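Local coordinates for xylose isomerase-like TIM barrel domain-containing protein (PDB 3AYV), which binds zinc ions at the mouth of a TIM barrel and may act as an endonuclease on DNA at apurinic or apyrimidinic sites, at residues C160-A163 against A164-R167; T104-E107 against A108-A112; D190-V194 against Y195-W199; P68-R71 against G72-R76. All blocks are in the same frame, centred on the assembly; numbering follows the deposited sequence.

Interaction 1. Residues C160-A163 against A164-R167; sequences CFDA and AHAR. With ZN (zinc ion), chain F; ZN (zinc ion), chain G.
D162 and H165 meet in an N-cap at the zinc site, where strand 158-162 of the TIM barrel gives way to helix 163-169. The contact is buried and local, and it sets two zinc ligands of neighbouring ions against each other. D162 is the N-cap: its OD1 accepts from H165 N at 3.0 Å, the N-H arriving from above the carboxylate plane (38° out of it), while its OD2 binds one zinc ion at 2.1 Å. An aspartate suits the place because it is short enough to turn one oxygen back to the helix and keep the other for the metal; with CG anti to the backbone N (chi1 -172°), the carboxylate lies flat over the H165 ring. The two planes are 3° apart, and D162 CG stands 3.4 Å above the ring, over its centre. H165 ND1 is bonded to N137 O, which fixes the ring's rotation and leaves NE2 for the second zinc ion, shared with D196 and H198. The first ion is completed by E136, H187 and E223. A163 O takes R167 N at 3.0 Å, and A166 CB, which W178 also touches, comes to the edge of the F161 ring, 4.1 Å from CE1.

Interaction 2. Residues T104-E107 against A108-A112; sequences TPEE and ALERA
A capping box opens the surface helix 105-110, and the backbone bonds that follow carry the chain from T104 to R111. The first of these joins T104 and A108, A108 N giving a bond to T104 O at 3.0 Å. The box is reciprocal: E107 N donates to T104 OG1 at 3.1 Å, and T104 N donates to E107 OE1 at 2.9 Å, reaching that oxygen on its anti side, 30° out of the carboxylate plane. Threonine suits the cap because its hydroxyl sits close to the backbone, and glutamate three residues later has the length to fold back; with CG beside its own backbone N (chi1 -78°), the extended chain carries OE1 to the helix start. P105, lacking an N-H, fits the first turn, where no earlier carbonyl would receive one. E106 and E110 run side by side, CG of the former 3.5 Å from OE1 of the latter, their like charges probably disfavouring closer approach. The bond from R111 N to E107 O is weak, and R111 turns its guanidinium to D62 in a salt bridge. Pairing N-cap with N3, and so satisfying N-H groups at the helix start, is the mark of a capping box.

Interaction 3. Residues D190-V194 against Y195-W199; sequences DTDGV and YDRHW. With ZN (zinc ion), chain G.
The loop 190-199 doubles back on itself through a single antiparallel, hydrogen-bonded bridge, in which D190 N donates to W199 O at 2.8 Å and W199 N returns a bond to D190 O. Inside it, T191 OG1 accepts from G193 N as an ST turn and donates to Y195 O at 2.6 Å, so one small hydroxyl ties both arms. D192 holds the bend: OD1 takes V194 N from above the carboxylate plane, as an Asx turn, and Y195 N on its syn lone pair at 3.0 Å. Its CG lies between the backbone N and the carbonyl carbon (chi1 58°), which turns the carboxylate inward over the loop. R197 forms a salt bridge to D192 OD2, side-on with NE and NH2, each at 3.0 Å and both from the same face, the guanidinium plane 72° from the carboxylate. With an alanine here, R197 would probably lose its counter-charge and the N-H groups of V194 and Y195 their acceptor. Glycine suits G193, whose positive phi (89°) would press a side chain against the preceding carbonyl. V194 CG1 lies over one face of the Y195 ring. Beyond the bend, D196 OD2 and H198 NE2 bind one zinc ion with H165 from helix 163-169: a metal site built on the loop after strand 185-188, as expected at the C-terminal mouth of a TIM barrel.

Interaction 4. Residues P68-R71 against G72-R76; sequences PEVR and GLTLR
V70 O is gripped twice by T74, whose OG1 donates to it at 2.7 Å and whose backbone N donates at 2.9 Å. The two donors reach the carbonyl from opposite faces of its plane, the hydroxyl standing 39° above it. The torsion responsible places OG1 beside the backbone N of T74 (chi1 -59°), which brings the hydroxyl back over the preceding turn, while CG2 takes the position anti to that N. OG1 is also bonded to D62 N in the loop before the helix, so this one buried hydroxyl gives a proton to the helix and receives one from the loop. A valine in place of T74 would probably keep the bulk but leave D62 N without this acceptor and V70 O with the backbone donor alone. The contact belongs to the first turns of helix 68-87, which links strand 52-55 to strand 92-96 in a beta-alpha-beta unit of the TIM barrel. P68 suits a helix start, since its ring lacks the N-H that the first turn would leave without a helical acceptor, and its O receives G72 N at 3.0 Å. On the exposed side the R71 chain bends back at chi3 (-61°); P68 CA lies 3.7 Å above the plane of the R71 guanidinium, over its centre, while NH1 bonds to S65 O. L75 packs against L121 and V122 of helix 120-129.

How the interactions relate
Interactions 1 and 3 form one zinc-binding region: their centres are 11 Å apart, and H165 from the first joins D196 and H198 from the second round one zinc ion, with three of its waters common to both. They also touch directly, A164 CB lying 3.9 Å from T191 CG2. Interactions 2 and 4 belong to the outer parts of the barrel, with centres 21 Å apart and nearest atoms about 9 Å apart. D62 relates them: R111 of interaction 2 forms a salt bridge with its side chain, while T74 of interaction 4 accepts from its backbone N. Neither supplies a zinc ligand; the R111 and T74 side chains lie about 8 and 9 Å from that of the zinc ligand H96.

Interaction 1. Residues C160-A163 against A164-R167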
loop_
_atom_site.group_PDB
_atom_site.type_symbol
_atom_site.label_atom_id
_atom_site.label_comp_id
_atom_site.label_asym_id
_atom_site.label_seq_id
_atom_site.Cartn_x
_atom_site.Cartn_y
_atom_site.Cartn_z
ATOM N N CYS A 160 -2.209 -2.857 5.462
ATOM C CA CYS A 160 -2.709 -2.951 4.098
ATOM C C CYS A 160 -2.322 -4.335 3.564
ATOM O O CYS A 160 -1.132 -4.667 3.511
ATOM C CB CYS A 160 -2.074 -1.848 3.233
ATOM S SG CYS A 160 -2.491 -2.046 1.455
ATOM N N PHE A 161 -3.309 -5.137 3.167
ATOM C CA PHE A 161 -3.039 -6.478 2.669
ATOM C C PHE A 161 -2.976 -6.472 1.150
ATOM O O PHE A 161 -3.929 -6.063 0.471
ATOM C CB PHE A 161 -4.119 -7.475 3.124
ATOM C CG PHE A 161 -3.958 -8.888 2.566
ATOM C CD1 PHE A 161 -2.726 -9.542 2.574
ATOM C CD2 PHE A 161 -5.065 -9.561 2.027
ATOM C CE1 PHE A 161 -2.611 -10.837 2.065
ATOM C CE2 PHE A 161 -4.969 -10.854 1.546
ATOM C CZ PHE A 161 -3.731 -11.502 1.554
ATOM N N ASP A 162 -1.857 -6.981 0.641
ATOM C CA ASP A 162 -1.678 -7.234 -0.763
ATOM C C ASP A 162 -1.562 -8.726 -0.972
ATOM O O ASP A 162 -0.526 -9.309 -0.654
ATOM C CB ASP A 162 -0.409 -6.538 -1.255
ATOM C CG ASP A 162 -0.265 -6.611 -2.771
ATOM O OD1 ASP A 162 -0.295 -7.706 -3.357
ATOM O OD2 ASP A 162 -0.147 -5.560 -3.393
ATOM N N ALA A 163 -2.610 -9.350 -1.507
ATOM C CA ALA A 163 -2.654 -10.820 -1.608
ATOM C C ALA A 163 -1.625 -11.391 -2.585
ATOM O O ALA A 163 -1.104 -12.480 -2.366
ATOM C CB ALA A 163 -4.084 -11.309 -1.973
ATOM N N ALA A 164 -1.357 -10.665 -3.662
ATOM C CA ALA A 164 -0.371 -11.128 -4.646
ATOM C C ALA A 164 1.039 -11.164 -4.042
ATOM O O ALA A 164 1.813 -12.087 -4.320
ATOM C CB ALA A 164 -0.407 -10.253 -5.887
ATOM N N HIS A 165 1.379 -10.166 -3.222
ATOM C CA HIS A 165 2.678 -10.194 -2.570
ATOM C C HIS A 165 2.782 -11.418 -1.689
ATOM O O HIS A 165 3.835 -12.056 -1.655
ATOM C CB HIS A 165 2.914 -8.931 -1.735
ATOM C CG HIS A 165 3.089 -7.694 -2.554
ATOM N ND1 HIS A 165 3.177 -6.441 -1.987
ATOM C CD2 HIS A 165 3.165 -7.510 -3.901
ATOM C CE1 HIS A 165 3.306 -5.536 -2.945
ATOM N NE2 HIS A 165 3.296 -6.163 -4.113
ATOM N N ALA A 166 1.714 -11.756 -0.958
ATOM C CA ALA A 166 1.746 -12.978 -0.144
ATOM C C ALA A 166 1.949 -14.231 -1.018
ATOM O O ALA A 166 2.727 -15.132 -0.686
ATOM C CB ALA A 166 0.466 -13.098 0.693
ATOM N N ARG A 167 1.274 -14.249 -2.155
ATOM C CA ARG A 167 1.298 -15.423 -3.032
ATOM C C ARG A 167 2.647 -15.596 -3.695
ATOM O O ARG A 167 3.153 -16.718 -3.762
ATOM C CB ARG A 167 0.213 -15.288 -4.101
ATOM C CG ARG A 167 0.138 -16.467 -5.108
ATOM C CD ARG A 167 -0.124 -17.826 -4.462
ATOM N NE ARG A 167 -0.267 -18.866 -5.499
ATOM C CZ ARG A 167 -1.420 -19.444 -5.834
ATOM N NH1 ARG A 167 -2.544 -19.107 -5.209
ATOM N NH2 ARG A 167 -1.449 -20.374 -6.796
HETATM ZN ZN ZN F . 0.506 -3.582 -2.995
HETATM ZN ZN ZN G . 2.781 -5.339 -6.144
HETATM O O HOH W 1 0.722 -6.539 -6.063
HETATM O O HOH W 2 1.655 -1.439 -3.686
HETATM O O HOH W 3 1.632 -3.789 -5.128
HETATM O O HOH W 4 4.624 -4.173 -6.270
#

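Interaction 2. Residues T104-E107 against A108-A112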
loop_
_atom_site.group_PDB
_atom_site.type_symbol
_atom_site.label_atom_id
_atom_site.label_comp_id
_atom_site.label_asym_id
_atom_site.label_seq_id
_atom_site.Cartn_x
_atom_site.Cartn_y
_atom_site.Cartn_z
ATOM N N THR A 104 14.384 -15.608 6.354
ATOM C CA THR A 104 13.700 -16.693 7.042
ATOM C C THR A 104 12.652 -16.116 7.993
ATOM O O THR A 104 12.694 -14.927 8.296
ATOM C CB THR A 104 14.679 -17.538 7.914
ATOM O OG1 THR A 104 15.228 -16.710 8.953
ATOM C CG2 THR A 104 15.828 -18.093 7.042
ATOM N N PRO A 105 11.698 -16.945 8.439
ATOM C CA PRO A 105 10.769 -16.468 9.479
ATOM C C PRO A 105 11.473 -15.877 10.701
ATOM O O PRO A 105 10.987 -14.881 11.259
ATOM C CB PRO A 105 9.988 -17.742 9.840
ATOM C CG PRO A 105 9.872 -18.452 8.472
ATOM C CD PRO A 105 11.289 -18.273 7.924
ATOM N N GLU A 106 12.586 -16.482 11.137
ATOM C CA GLU A 106 13.300 -16.013 12.339
ATOM C C GLU A 106 13.881 -14.636 12.064
ATOM O O GLU A 106 13.742 -13.749 12.877
ATOM C CB GLU A 106 14.385 -17.032 12.788
ATOM C CG GLU A 106 15.227 -16.668 14.067
ATOM C CD GLU A 106 16.354 -17.703 14.397
ATOM O OE1 GLU A 106 17.036 -18.173 13.434
ATOM O OE2 GLU A 106 16.578 -18.031 15.614
ATOM N N GLU A 107 14.515 -14.463 10.901
ATOM C CA GLU A 107 15.067 -13.160 10.506
ATOM C C GLU A 107 13.985 -12.073 10.420
ATOM O O GLU A 107 14.197 -10.943 10.880
ATOM C CB GLU A 107 15.788 -13.275 9.171
ATOM C CG GLU A 107 17.190 -13.900 9.322
ATOM C CD GLU A 107 17.758 -14.433 8.008
ATOM O OE1 GLU A 107 17.025 -14.533 6.992
ATOM O OE2 GLU A 107 18.966 -14.751 8.009
ATOM N N ALA A 108 12.834 -12.410 9.831
ATOM C CA ALA A 108 11.742 -11.429 9.695
ATOM C C ALA A 108 11.211 -11.032 11.070
ATOM O O ALA A 108 10.927 -9.861 11.330
ATOM C CB ALA A 108 10.612 -12.013 8.845
ATOM N N LEU A 109 11.058 -12.030 11.938
ATOM C CA LEU A 109 10.552 -11.801 13.288
ATOM C C LEU A 109 11.491 -10.927 14.095
ATOM O O LEU A 109 11.045 -10.021 14.806
ATOM C CB LEU A 109 10.304 -13.162 13.998
ATOM C CG LEU A 109 9.721 -13.044 15.421
ATOM C CD1 LEU A 109 8.405 -12.222 15.472
ATOM C CD2 LEU A 109 9.535 -14.456 16.051
ATOM N N GLU A 110 12.798 -11.150 13.960
ATOM C CA GLU A 110 13.773 -10.352 14.705
ATOM C C GLU A 110 13.780 -8.871 14.286
ATOM O O GLU A 110 14.189 -8.022 15.047
ATOM C CB GLU A 110 15.181 -10.926 14.541
ATOM C CG GLU A 110 15.376 -12.254 15.272
ATOM C CD GLU A 110 16.743 -12.874 14.972
ATOM O OE1 GLU A 110 16.879 -13.571 13.932
ATOM O OE2 GLU A 110 17.686 -12.656 15.772
ATOM N N ARG A 111 13.322 -8.576 13.070
ATOM C CA ARG A 111 13.234 -7.197 12.626
ATOM C C ARG A 111 12.040 -6.475 13.229
ATOM O O ARG A 111 11.993 -5.240 13.130
ATOM C CB ARG A 111 13.071 -7.124 11.108
ATOM C CG ARG A 111 14.325 -7.368 10.285
ATOM C CD ARG A 111 13.960 -7.404 8.765
ATOM N NE ARG A 111 13.235 -6.201 8.337
ATOM C CZ ARG A 111 13.810 -5.166 7.726
ATOM N NH1 ARG A 111 15.115 -5.210 7.446
ATOM N NH2 ARG A 111 13.094 -4.085 7.374
ATOM N N ALA A 112 11.070 -7.204 13.792
ATOM C CA ALA A 112 9.754 -6.566 14.113
ATOM C C ALA A 112 9.838 -5.401 15.113
ATOM O O ALA A 112 9.306 -4.300 14.863
ATOM C CB ALA A 112 8.748 -7.603 14.598
#

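Interaction 3. Residues D190-V194 against Y195-W199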
loop_
_atom_site.group_PDB
_atom_site.type_symbol
_atom_site.label_atom_id
_atom_site.label_comp_id
_atom_site.label_asym_id
_atom_site.label_seq_id
_atom_site.Cartn_x
_atom_site.Cartn_y
_atom_site.Cartn_z
ATOM N N ASP A 190 -4.461 -9.371 -9.634
ATOM C CA ASP A 190 -4.247 -10.801 -9.737
ATOM C C ASP A 190 -2.867 -11.126 -10.322
ATOM O O ASP A 190 -2.191 -10.266 -10.891
ATOM C CB ASP A 190 -5.375 -11.488 -10.528
ATOM C CG ASP A 190 -5.757 -12.842 -9.943
ATOM O OD1 ASP A 190 -4.956 -13.429 -9.181
ATOM O OD2 ASP A 190 -6.840 -13.373 -10.296
ATOM N N THR A 191 -2.476 -12.373 -10.149
ATOM C CA THR A 191 -1.151 -12.843 -10.502
ATOM C C THR A 191 -1.296 -14.269 -11.032
ATOM O O THR A 191 -2.258 -14.972 -10.699
ATOM C CB THR A 191 -0.211 -12.840 -9.272
ATOM O OG1 THR A 191 0.984 -13.572 -9.596
ATOM C CG2 THR A 191 -0.881 -13.489 -8.039
ATOM N N ASP A 192 -0.336 -14.689 -11.849
ATOM C CA ASP A 192 -0.238 -16.088 -12.260
ATOM C C ASP A 192 0.365 -17.013 -11.202
ATOM O O ASP A 192 0.510 -18.223 -11.430
ATOM C CB ASP A 192 0.540 -16.185 -13.582
ATOM C CG ASP A 192 1.956 -15.586 -13.508
ATOM O OD1 ASP A 192 2.426 -15.155 -12.431
ATOM O OD2 ASP A 192 2.618 -15.557 -14.566
ATOM N N GLY A 193 0.716 -16.450 -10.042
ATOM C CA GLY A 193 1.337 -17.202 -8.992
ATOM C C GLY A 193 2.845 -17.249 -9.071
ATOM O O GLY A 193 3.472 -17.910 -8.241
ATOM N N VAL A 194 3.417 -16.580 -10.076
ATOM C CA VAL A 194 4.871 -16.575 -10.280
ATOM C C VAL A 194 5.451 -15.168 -10.159
ATOM O O VAL A 194 6.411 -14.953 -9.411
ATOM C CB VAL A 194 5.274 -17.192 -11.656
ATOM C CG1 VAL A 194 6.820 -17.203 -11.805
ATOM C CG2 VAL A 194 4.723 -18.621 -11.777
ATOM N N TYR A 195 4.871 -14.215 -10.879
ATOM C CA TYR A 195 5.312 -12.831 -10.826
ATOM C C TYR A 195 4.215 -11.946 -10.250
ATOM O O TYR A 195 3.026 -12.257 -10.385
ATOM C CB TYR A 195 5.703 -12.299 -12.215
ATOM C CG TYR A 195 6.846 -13.080 -12.773
ATOM C CD1 TYR A 195 8.150 -12.837 -12.341
ATOM C CD2 TYR A 195 6.626 -14.104 -13.689
ATOM C CE1 TYR A 195 9.217 -13.611 -12.808
ATOM C CE2 TYR A 195 7.681 -14.855 -14.190
ATOM C CZ TYR A 195 8.976 -14.600 -13.740
ATOM O OH TYR A 195 10.028 -15.353 -14.201
ATOM N N ASP A 196 4.621 -10.823 -9.678
ATOM C CA ASP A 196 3.676 -9.808 -9.241
ATOM C C ASP A 196 3.142 -9.043 -10.458
ATOM O O ASP A 196 3.639 -7.983 -10.812
ATOM C CB ASP A 196 4.356 -8.869 -8.257
ATOM C CG ASP A 196 3.370 -7.983 -7.523
ATOM O OD1 ASP A 196 2.176 -8.308 -7.372
ATOM O OD2 ASP A 196 3.830 -6.937 -7.099
ATOM N N ARG A 197 2.106 -9.609 -11.086
ATOM C CA ARG A 197 1.660 -9.190 -12.420
ATOM C C ARG A 197 0.882 -7.907 -12.466
ATOM O O ARG A 197 0.918 -7.198 -13.494
ATOM C CB ARG A 197 0.822 -10.303 -13.071
ATOM C CG ARG A 197 1.607 -11.566 -13.324
ATOM C CD ARG A 197 2.596 -11.322 -14.450
ATOM N NE ARG A 197 3.135 -12.579 -14.926
ATOM C CZ ARG A 197 3.891 -12.696 -16.018
ATOM N NH1 ARG A 197 4.213 -11.635 -16.734
ATOM N NH2 ARG A 197 4.316 -13.886 -16.373
ATOM N N HIS A 198 0.200 -7.585 -11.366
ATOM C CA HIS A 198 -0.693 -6.425 -11.346
ATOM C C HIS A 198 -1.757 -6.531 -12.452
ATOM O O HIS A 198 -2.075 -5.546 -13.111
ATOM C CB HIS A 198 0.092 -5.094 -11.412
ATOM C CG HIS A 198 0.816 -4.764 -10.144
ATOM N ND1 HIS A 198 0.835 -3.496 -9.603
ATOM C CD2 HIS A 198 1.495 -5.554 -9.275
ATOM C CE1 HIS A 198 1.521 -3.510 -8.473
ATOM N NE2 HIS A 198 1.942 -4.743 -8.259
ATOM N N TRP A 199 -2.280 -7.741 -12.643
ATOM C CA TRP A 199 -3.354 -7.952 -13.611
ATOM C C TRP A 199 -4.694 -7.606 -12.972
ATOM O O TRP A 199 -4.811 -7.550 -11.741
ATOM C CB TRP A 199 -3.407 -9.405 -14.043
ATOM C CG TRP A 199 -2.283 -9.891 -14.940
ATOM C CD1 TRP A 199 -1.442 -9.134 -15.725
ATOM C CD2 TRP A 199 -1.941 -11.258 -15.183
ATOM N NE1 TRP A 199 -0.581 -9.966 -16.425
ATOM C CE2 TRP A 199 -0.869 -11.269 -16.107
ATOM C CE3 TRP A 199 -2.425 -12.479 -14.697
ATOM C CZ2 TRP A 199 -0.286 -12.467 -16.560
ATOM C CZ3 TRP A 199 -1.835 -13.668 -15.139
ATOM C CH2 TRP A 199 -0.781 -13.647 -16.057
HETATM ZN ZN ZN G . 2.781 -5.339 -6.144
HETATM O O HOH W 5 -0.025 -9.016 -8.865
HETATM O O HOH W 1 0.722 -6.539 -6.063
HETATM O O HOH W 3 1.632 -3.789 -5.128
HETATM O O HOH W 4 4.624 -4.173 -6.270
#

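Interaction 4. Residues P68-R71 against G72-R76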
loop_
_atom_site.group_PDB
_atom_site.type_symbol
_atom_site.label_atom_id
_atom_site.label_comp_id
_atom_site.label_asym_id
_atom_site.label_seq_id
_atom_site.Cartn_x
_atom_site.Cartn_y
_atom_site.Cartn_z
ATOM N N PRO A 68 24.117 2.918 6.785
ATOM C CA PRO A 68 23.535 4.048 7.528
ATOM C C PRO A 68 22.975 5.135 6.618
ATOM O O PRO A 68 22.019 5.833 7.022
ATOM C CB PRO A 68 24.703 4.626 8.355
ATOM C CG PRO A 68 25.937 3.783 8.042
ATOM C CD PRO A 68 25.548 2.671 7.107
ATOM N N GLU A 69 23.565 5.333 5.439
ATOM C CA GLU A 69 23.054 6.359 4.512
ATOM C C GLU A 69 21.681 5.979 3.953
ATOM O O GLU A 69 20.825 6.840 3.733
ATOM C CB GLU A 69 24.019 6.653 3.368
ATOM C CG GLU A 69 25.252 7.447 3.796
ATOM C CD GLU A 69 26.000 8.057 2.604
ATOM O OE1 GLU A 69 25.398 8.834 1.826
ATOM O OE2 GLU A 69 27.208 7.754 2.445
ATOM N N VAL A 70 21.478 4.688 3.718
ATOM C CA VAL A 70 20.156 4.196 3.324
ATOM C C VAL A 70 19.117 4.418 4.437
ATOM O O VAL A 70 17.995 4.814 4.158
ATOM C CB VAL A 70 20.207 2.710 2.926
ATOM C CG1 VAL A 70 18.817 2.133 2.730
ATOM C CG2 VAL A 70 21.051 2.548 1.615
ATOM N N ARG A 71 19.496 4.157 5.684
ATOM C CA ARG A 71 18.562 4.398 6.807
ATOM C C ARG A 71 18.151 5.867 6.852
ATOM O O ARG A 71 16.981 6.163 7.033
ATOM C CB ARG A 71 19.198 4.020 8.136
ATOM C CG ARG A 71 19.508 2.512 8.274
ATOM C CD ARG A 71 19.657 2.075 9.756
ATOM N NE ARG A 71 20.752 2.744 10.468
ATOM C CZ ARG A 71 22.018 2.297 10.500
ATOM N NH1 ARG A 71 22.386 1.196 9.833
ATOM N NH2 ARG A 71 22.934 2.964 11.192
ATOM N N GLY A 72 19.137 6.757 6.723
ATOM C CA GLY A 72 18.916 8.210 6.717
ATOM C C GLY A 72 18.000 8.653 5.578
ATOM O O GLY A 72 17.029 9.408 5.776
ATOM N N LEU A 73 18.317 8.188 4.372
ATOM C CA LEU A 73 17.516 8.480 3.184
ATOM C C LEU A 73 16.062 7.983 3.330
ATOM O O LEU A 73 15.093 8.702 2.972
ATOM C CB LEU A 73 18.168 7.851 1.940
ATOM C CG LEU A 73 17.367 8.063 0.647
ATOM C CD1 LEU A 73 17.325 9.553 0.148
ATOM C CD2 LEU A 73 17.880 7.135 -0.464
ATOM N N THR A 74 15.924 6.757 3.851
ATOM C CA THR A 74 14.609 6.135 4.045
ATOM C C THR A 74 13.744 6.997 4.975
ATOM O O THR A 74 12.584 7.286 4.662
ATOM C CB THR A 74 14.724 4.699 4.631
ATOM O OG1 THR A 74 15.500 3.898 3.722
ATOM C CG2 THR A 74 13.345 4.046 4.743
ATOM N N LEU A 75 14.328 7.394 6.099
ATOM C CA LEU A 75 13.606 8.267 7.022
ATOM C C LEU A 75 13.180 9.571 6.342
ATOM O O LEU A 75 11.997 9.953 6.452
ATOM C CB LEU A 75 14.412 8.522 8.299
ATOM C CG LEU A 75 13.686 9.307 9.403
ATOM C CD1 LEU A 75 12.399 8.572 9.829
ATOM C CD2 LEU A 75 14.650 9.499 10.592
ATOM N N ARG A 76 14.106 10.224 5.628
ATOM C CA ARG A 76 13.785 11.473 4.896
ATOM C C ARG A 76 12.670 11.273 3.861
ATOM O O ARG A 76 11.741 12.107 3.757
ATOM C CB ARG A 76 15.035 12.103 4.251
ATOM C CG ARG A 76 16.053 12.669 5.238
ATOM C CD ARG A 76 17.210 13.468 4.549
ATOM N NE ARG A 76 17.971 12.756 3.504
ATOM C CZ ARG A 76 19.064 12.013 3.730
ATOM N NH1 ARG A 76 19.520 11.821 4.961
ATOM N NH2 ARG A 76 19.685 11.423 2.722
#